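Local coordinates for protein CT_858 (Chlamydia trachomatis, PDB 3DOR) that probably acts as a secreted serine-type endopeptidase of chlamydia, the protease CPAF, whose mature form is a dimer, at residues Ala7-Gln19 with Leu36-Arg48. Residues are numbered along the deposited sequence; the frame is centred on the assembly and turned at random.
Sequences ALQDLSFLEHLLQ and LVQSSVSAQQKLR
Leu11 enters the opposing helix as a knob, seated in the hole formed by Ser40, Ala43, Gln44 and Leu47. With its CG anti to the backbone N (chi1 -159°), it lays CD1 3.7 Å from Ala43 CB; the small alanine suits this place because it lets the leucine close to the helix surface. Leu47 continues the apolar layer, its CD1 3.9 Å from Ala7 CB, where again a methyl group faces a branched chain. At the other end Leu36 fills the same role, its CD1 lying 3.6 Å from Leu18 CD1.

One polar bond crosses the interface. Glu15, a second knob among Leu36, Val37, Ser40 and Gln44, is extended (chi1 179°), which carries its carboxylate to the opposite helix. Ser40 OG donates to Glu15 OE2 at 2.7 Å, meeting the oxygen from well above the carboxylate plane, and itself accepts Gln44 NE2 at 3.2 Å. This relay ties down the buried hydroxyl, while the CG methylene of Glu15 packs on Leu36 CD1.

Toward the more exposed flank, Leu8 crosses Arg48 at about a right angle, with CD1 3.6 Å above the centre of the guanidinium plane. The flat group turns a face to the leucine, while Gln44 OE1 lies at its edge, in plane.

Segment 7-19 of helix 2-20 and helix 36-48 run antiparallel, at 170° with axes 10.3 Å apart, an antiparallel helix pair with knobs-into-holes packing. Helix 55-67 touches Ala7, Leu11, Leu18 and Leu47, completing a small N-terminal helical bundle; Phe13 of helix 2-20 stacks on Phe13 of the second subunit, placing this face of helix 2-20 at the dimer interface.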
loop_
_atom_site.group_PDB
_atom_site.type_symbol
_atom_site.label_atom_id
_atom_site.label_comp_id
_atom_site.label_asym_id
_atom_site.label_seq_id
_atom_site.Cartn_x
_atom_site.Cartn_y
_atom_site.Cartn_z
ATOM N N ALA B 7 -15.799 -15.201 9.785
ATOM C CA ALA B 7 -14.705 -16.119 9.506
ATOM C C ALA B 7 -14.985 -16.848 8.203
ATOM O O ALA B 7 -14.103 -16.997 7.363
ATOM C CB ALA B 7 -14.549 -17.118 10.648
ATOM N N LEU B 8 -16.222 -17.305 8.038
ATOM C CA LEU B 8 -16.608 -18.010 6.826
ATOM C C LEU B 8 -16.513 -17.071 5.631
ATOM O O LEU B 8 -16.069 -17.463 4.546
ATOM C CB LEU B 8 -18.041 -18.538 6.953
ATOM C CG LEU B 8 -18.274 -19.796 7.799
ATOM C CD1 LEU B 8 -19.758 -19.915 8.155
ATOM C CD2 LEU B 8 -17.811 -21.024 7.024
ATOM N N GLN B 9 -16.940 -15.827 5.835
ATOM C CA GLN B 9 -16.908 -14.831 4.771
ATOM C C GLN B 9 -15.469 -14.593 4.315
ATOM O O GLN B 9 -15.156 -14.660 3.128
ATOM C CB GLN B 9 -17.498 -13.510 5.268
ATOM C CG GLN B 9 -18.457 -12.851 4.298
ATOM C CD GLN B 9 -17.870 -12.684 2.912
ATOM O OE1 GLN B 9 -16.853 -12.013 2.732
ATOM N NE2 GLN B 9 -18.510 -13.298 1.920
ATOM N N ASP B 10 -14.588 -14.320 5.269
ATOM C CA ASP B 10 -13.200 -14.056 4.932
ATOM C C ASP B 10 -12.499 -15.286 4.360
ATOM O O ASP B 10 -11.635 -15.165 3.488
ATOM C CB ASP B 10 -12.467 -13.497 6.158
ATOM C CG ASP B 10 -13.039 -12.159 6.606
ATOM O OD1 ASP B 10 -13.327 -11.317 5.727
ATOM O OD2 ASP B 10 -13.200 -11.939 7.825
ATOM N N LEU B 11 -12.892 -16.466 4.829
ATOM C CA LEU B 11 -12.310 -17.705 4.325
ATOM C C LEU B 11 -12.678 -17.784 2.850
ATOM O O LEU B 11 -11.834 -18.060 1.995
ATOM C CB LEU B 11 -12.903 -18.919 5.054
ATOM C CG LEU B 11 -12.138 -20.250 5.071
ATOM C CD1 LEU B 11 -13.088 -21.353 5.499
ATOM C CD2 LEU B 11 -11.555 -20.578 3.717
ATOM N N SER B 12 -13.947 -17.525 2.553
ATOM C CA SER B 12 -14.415 -17.589 1.176
ATOM C C SER B 12 -13.655 -16.597 0.310
ATOM O O SER B 12 -13.404 -16.854 -0.866
ATOM C CB SER B 12 -15.920 -17.300 1.094
ATOM O OG SER B 12 -16.194 -15.926 1.309
ATOM N N PHE B 13 -13.297 -15.454 0.884
ATOM C CA PHE B 13 -12.545 -14.472 0.118
ATOM C C PHE B 13 -11.146 -15.017 -0.177
ATOM O O PHE B 13 -10.664 -14.936 -1.310
ATOM C CB PHE B 13 -12.432 -13.148 0.876
ATOM C CG PHE B 13 -11.690 -12.085 0.112
ATOM C CD1 PHE B 13 -12.150 -11.659 -1.134
ATOM C CD2 PHE B 13 -10.528 -11.521 0.628
ATOM C CE1 PHE B 13 -11.464 -10.684 -1.859
ATOM C CE2 PHE B 13 -9.829 -10.542 -0.085
ATOM C CZ PHE B 13 -10.298 -10.120 -1.332
ATOM N N LEU B 14 -10.498 -15.580 0.840
ATOM C CA LEU B 14 -9.163 -16.141 0.654
ATOM C C LEU B 14 -9.198 -17.238 -0.393
ATOM O O LEU B 14 -8.356 -17.285 -1.282
ATOM C CB LEU B 14 -8.628 -16.715 1.959
ATOM C CG LEU B 14 -8.384 -15.743 3.105
ATOM C CD1 LEU B 14 -7.784 -16.529 4.263
ATOM C CD2 LEU B 14 -7.450 -14.609 2.667
ATOM N N GLU B 15 -10.180 -18.126 -0.281
ATOM C CA GLU B 15 -10.323 -19.216 -1.235
ATOM C C GLU B 15 -10.414 -18.665 -2.652
ATOM O O GLU B 15 -9.855 -19.237 -3.589
ATOM C CB GLU B 15 -11.579 -20.039 -0.930
ATOM C CG GLU B 15 -11.802 -21.180 -1.916
ATOM C CD GLU B 15 -13.139 -21.885 -1.727
ATOM O OE1 GLU B 15 -13.460 -22.775 -2.544
ATOM O OE2 GLU B 15 -13.863 -21.550 -0.763
ATOM N N HIS B 16 -11.124 -17.554 -2.820
ATOM C CA HIS B 16 -11.257 -16.980 -4.151
ATOM C C HIS B 16 -9.925 -16.414 -4.636
ATOM O O HIS B 16 -9.619 -16.468 -5.824
ATOM C CB HIS B 16 -12.344 -15.898 -4.171
ATOM C CG HIS B 16 -12.498 -15.239 -5.503
ATOM N ND1 HIS B 16 -12.058 -13.954 -5.750
ATOM C CD2 HIS B 16 -12.957 -15.716 -6.685
ATOM C CE1 HIS B 16 -12.236 -13.671 -7.028
ATOM N NE2 HIS B 16 -12.779 -14.722 -7.618
ATOM N N LEU B 17 -9.125 -15.877 -3.724
ATOM C CA LEU B 17 -7.821 -15.339 -4.110
ATOM C C LEU B 17 -6.947 -16.488 -4.626
ATOM O O LEU B 17 -6.161 -16.320 -5.559
ATOM C CB LEU B 17 -7.133 -14.663 -2.914
ATOM C CG LEU B 17 -7.823 -13.445 -2.288
ATOM C CD1 LEU B 17 -6.946 -12.861 -1.186
ATOM C CD2 LEU B 17 -8.095 -12.404 -3.356
ATOM N N LEU B 18 -7.109 -17.662 -4.021
ATOM C CA LEU B 18 -6.339 -18.838 -4.414
ATOM C C LEU B 18 -6.629 -19.340 -5.825
ATOM O O LEU B 18 -5.839 -20.100 -6.389
ATOM C CB LEU B 18 -6.563 -19.967 -3.407
ATOM C CG LEU B 18 -6.099 -19.616 -1.993
ATOM C CD1 LEU B 18 -6.270 -20.820 -1.088
ATOM C CD2 LEU B 18 -4.643 -19.172 -2.025
ATOM N N GLN B 19 -7.756 -18.932 -6.400
ATOM C CA GLN B 19 -8.085 -19.351 -7.758
ATOM C C GLN B 19 -7.800 -18.263 -8.778
ATOM O O GLN B 19 -7.666 -18.531 -9.969
ATOM C CB GLN B 19 -9.556 -19.762 -7.850
ATOM C CG GLN B 19 -9.854 -21.003 -7.049
ATOM C CD GLN B 19 -11.132 -21.675 -7.457
ATOM O OE1 GLN B 19 -12.219 -21.134 -7.265
ATOM N NE2 GLN B 19 -11.014 -22.871 -8.026
ATOM N N LEU B 36 -7.954 -27.411 -3.407
ATOM C CA LEU B 36 -8.538 -26.183 -2.892
ATOM C C LEU B 36 -9.932 -26.315 -2.273
ATOM O O LEU B 36 -10.117 -26.035 -1.092
ATOM C CB LEU B 36 -8.554 -25.125 -3.999
ATOM C CG LEU B 36 -9.145 -23.761 -3.618
ATOM C CD1 LEU B 36 -8.638 -23.303 -2.251
ATOM C CD2 LEU B 36 -8.778 -22.757 -4.688
ATOM N N VAL B 37 -10.909 -26.731 -3.068
ATOM C CA VAL B 37 -12.277 -26.875 -2.575
ATOM C C VAL B 37 -12.332 -27.729 -1.312
ATOM O O VAL B 37 -12.921 -27.333 -0.309
ATOM C CB VAL B 37 -13.192 -27.507 -3.651
ATOM C CG1 VAL B 37 -14.610 -27.659 -3.111
ATOM C CG2 VAL B 37 -13.192 -26.640 -4.900
ATOM N N GLN B 38 -11.705 -28.898 -1.361
ATOM C CA GLN B 38 -11.686 -29.805 -0.218
ATOM C C GLN B 38 -11.036 -29.204 1.039
ATOM O O GLN B 38 -11.542 -29.381 2.150
ATOM C CB GLN B 38 -10.990 -31.106 -0.621
ATOM C CG GLN B 38 -10.927 -32.146 0.475
ATOM C CD GLN B 38 -9.559 -32.229 1.114
ATOM O OE1 GLN B 38 -8.585 -32.629 0.472
ATOM N NE2 GLN B 38 -9.474 -31.845 2.384
ATOM N N SER B 39 -9.919 -28.498 0.876
ATOM C CA SER B 39 -9.256 -27.875 2.026
ATOM C C SER B 39 -10.184 -26.799 2.582
ATOM O O SER B 39 -10.268 -26.592 3.792
ATOM C CB SER B 39 -7.930 -27.219 1.612
ATOM O OG SER B 39 -7.046 -28.150 1.010
ATOM N N SER B 40 -10.870 -26.103 1.685
ATOM C CA SER B 40 -11.792 -25.055 2.095
ATOM C C SER B 40 -12.962 -25.668 2.864
ATOM O O SER B 40 -13.292 -25.234 3.972
ATOM C CB SER B 40 -12.313 -24.303 0.873
ATOM O OG SER B 40 -13.120 -23.207 1.272
ATOM N N VAL B 41 -13.584 -26.680 2.269
ATOM C CA VAL B 41 -14.705 -27.355 2.907
ATOM C C VAL B 41 -14.314 -27.837 4.295
ATOM O O VAL B 41 -15.104 -27.760 5.236
ATOM C CB VAL B 41 -15.187 -28.557 2.062
ATOM C CG1 VAL B 41 -16.050 -29.487 2.904
ATOM C CG2 VAL B 41 -15.986 -28.050 0.873
ATOM N N SER B 42 -13.085 -28.325 4.423
ATOM C CA SER B 42 -12.603 -28.810 5.706
ATOM C C SER B 42 -12.495 -27.668 6.710
ATOM O O SER B 42 -12.894 -27.804 7.868
ATOM C CB SER B 42 -11.238 -29.483 5.538
ATOM O OG SER B 42 -10.681 -29.806 6.802
ATOM N N ALA B 43 -11.952 -26.539 6.266
ATOM C CA ALA B 43 -11.811 -25.378 7.141
ATOM C C ALA B 43 -13.183 -24.894 7.584
ATOM O O ALA B 43 -13.393 -24.605 8.759
ATOM C CB ALA B 43 -11.071 -24.256 6.422
ATOM N N GLN B 44 -14.111 -24.810 6.633
ATOM C CA GLN B 44 -15.475 -24.360 6.918
ATOM C C GLN B 44 -16.094 -25.204 8.019
ATOM O O GLN B 44 -16.671 -24.678 8.977
ATOM C CB GLN B 44 -16.345 -24.458 5.665
ATOM C CG GLN B 44 -15.901 -23.557 4.531
ATOM C CD GLN B 44 -16.758 -23.722 3.298
ATOM O OE1 GLN B 44 -17.986 -23.658 3.370
ATOM N NE2 GLN B 44 -16.119 -23.929 2.157
ATOM N N GLN B 45 -15.971 -26.517 7.881
ATOM C CA GLN B 45 -16.520 -27.418 8.877
ATOM C C GLN B 45 -15.932 -27.180 10.255
ATOM O O GLN B 45 -16.649 -27.220 11.254
ATOM C CB GLN B 45 -16.314 -28.869 8.457
ATOM C CG GLN B 45 -17.449 -29.378 7.600
ATOM C CD GLN B 45 -18.795 -29.159 8.271
ATOM O OE1 GLN B 45 -19.017 -29.613 9.398
ATOM N NE2 GLN B 45 -19.697 -28.456 7.587
ATOM N N LYS B 46 -14.633 -26.929 10.318
ATOM C CA LYS B 46 -14.010 -26.677 11.605
ATOM C C LYS B 46 -14.636 -25.435 12.235
ATOM O O LYS B 46 -14.831 -25.374 13.445
ATOM C CB LYS B 46 -12.497 -26.497 11.447
ATOM C CG LYS B 46 -11.788 -27.770 11.011
ATOM C CD LYS B 46 -10.265 -27.682 11.142
ATOM C CE LYS B 46 -9.646 -26.769 10.099
ATOM N NZ LYS B 46 -8.159 -26.759 10.202
ATOM N N LEU B 47 -14.962 -24.450 11.405
ATOM C CA LEU B 47 -15.565 -23.215 11.896
ATOM C C LEU B 47 -17.039 -23.414 12.253
ATOM O O LEU B 47 -17.519 -22.899 13.264
ATOM C CB LEU B 47 -15.442 -22.112 10.839
ATOM C CG LEU B 47 -14.051 -21.568 10.505
ATOM C CD1 LEU B 47 -14.137 -20.725 9.252
ATOM C CD2 LEU B 47 -13.513 -20.749 11.668
ATOM N N ARG B 48 -17.753 -24.166 11.423
ATOM C CA ARG B 48 -19.174 -24.413 11.649
ATOM C C ARG B 48 -19.476 -25.346 12.819
ATOM O O ARG B 48 -20.467 -25.165 13.525
ATOM C CB ARG B 48 -19.819 -24.975 10.382
ATOM C CG ARG B 48 -19.914 -23.986 9.242
ATOM C CD ARG B 48 -20.907 -24.471 8.209
ATOM N NE ARG B 48 -21.678 -23.369 7.646
ATOM C CZ ARG B 48 -21.401 -22.768 6.493
ATOM N NH1 ARG B 48 -20.365 -23.164 5.765
ATOM N NH2 ARG B 48 -22.164 -21.766 6.070
#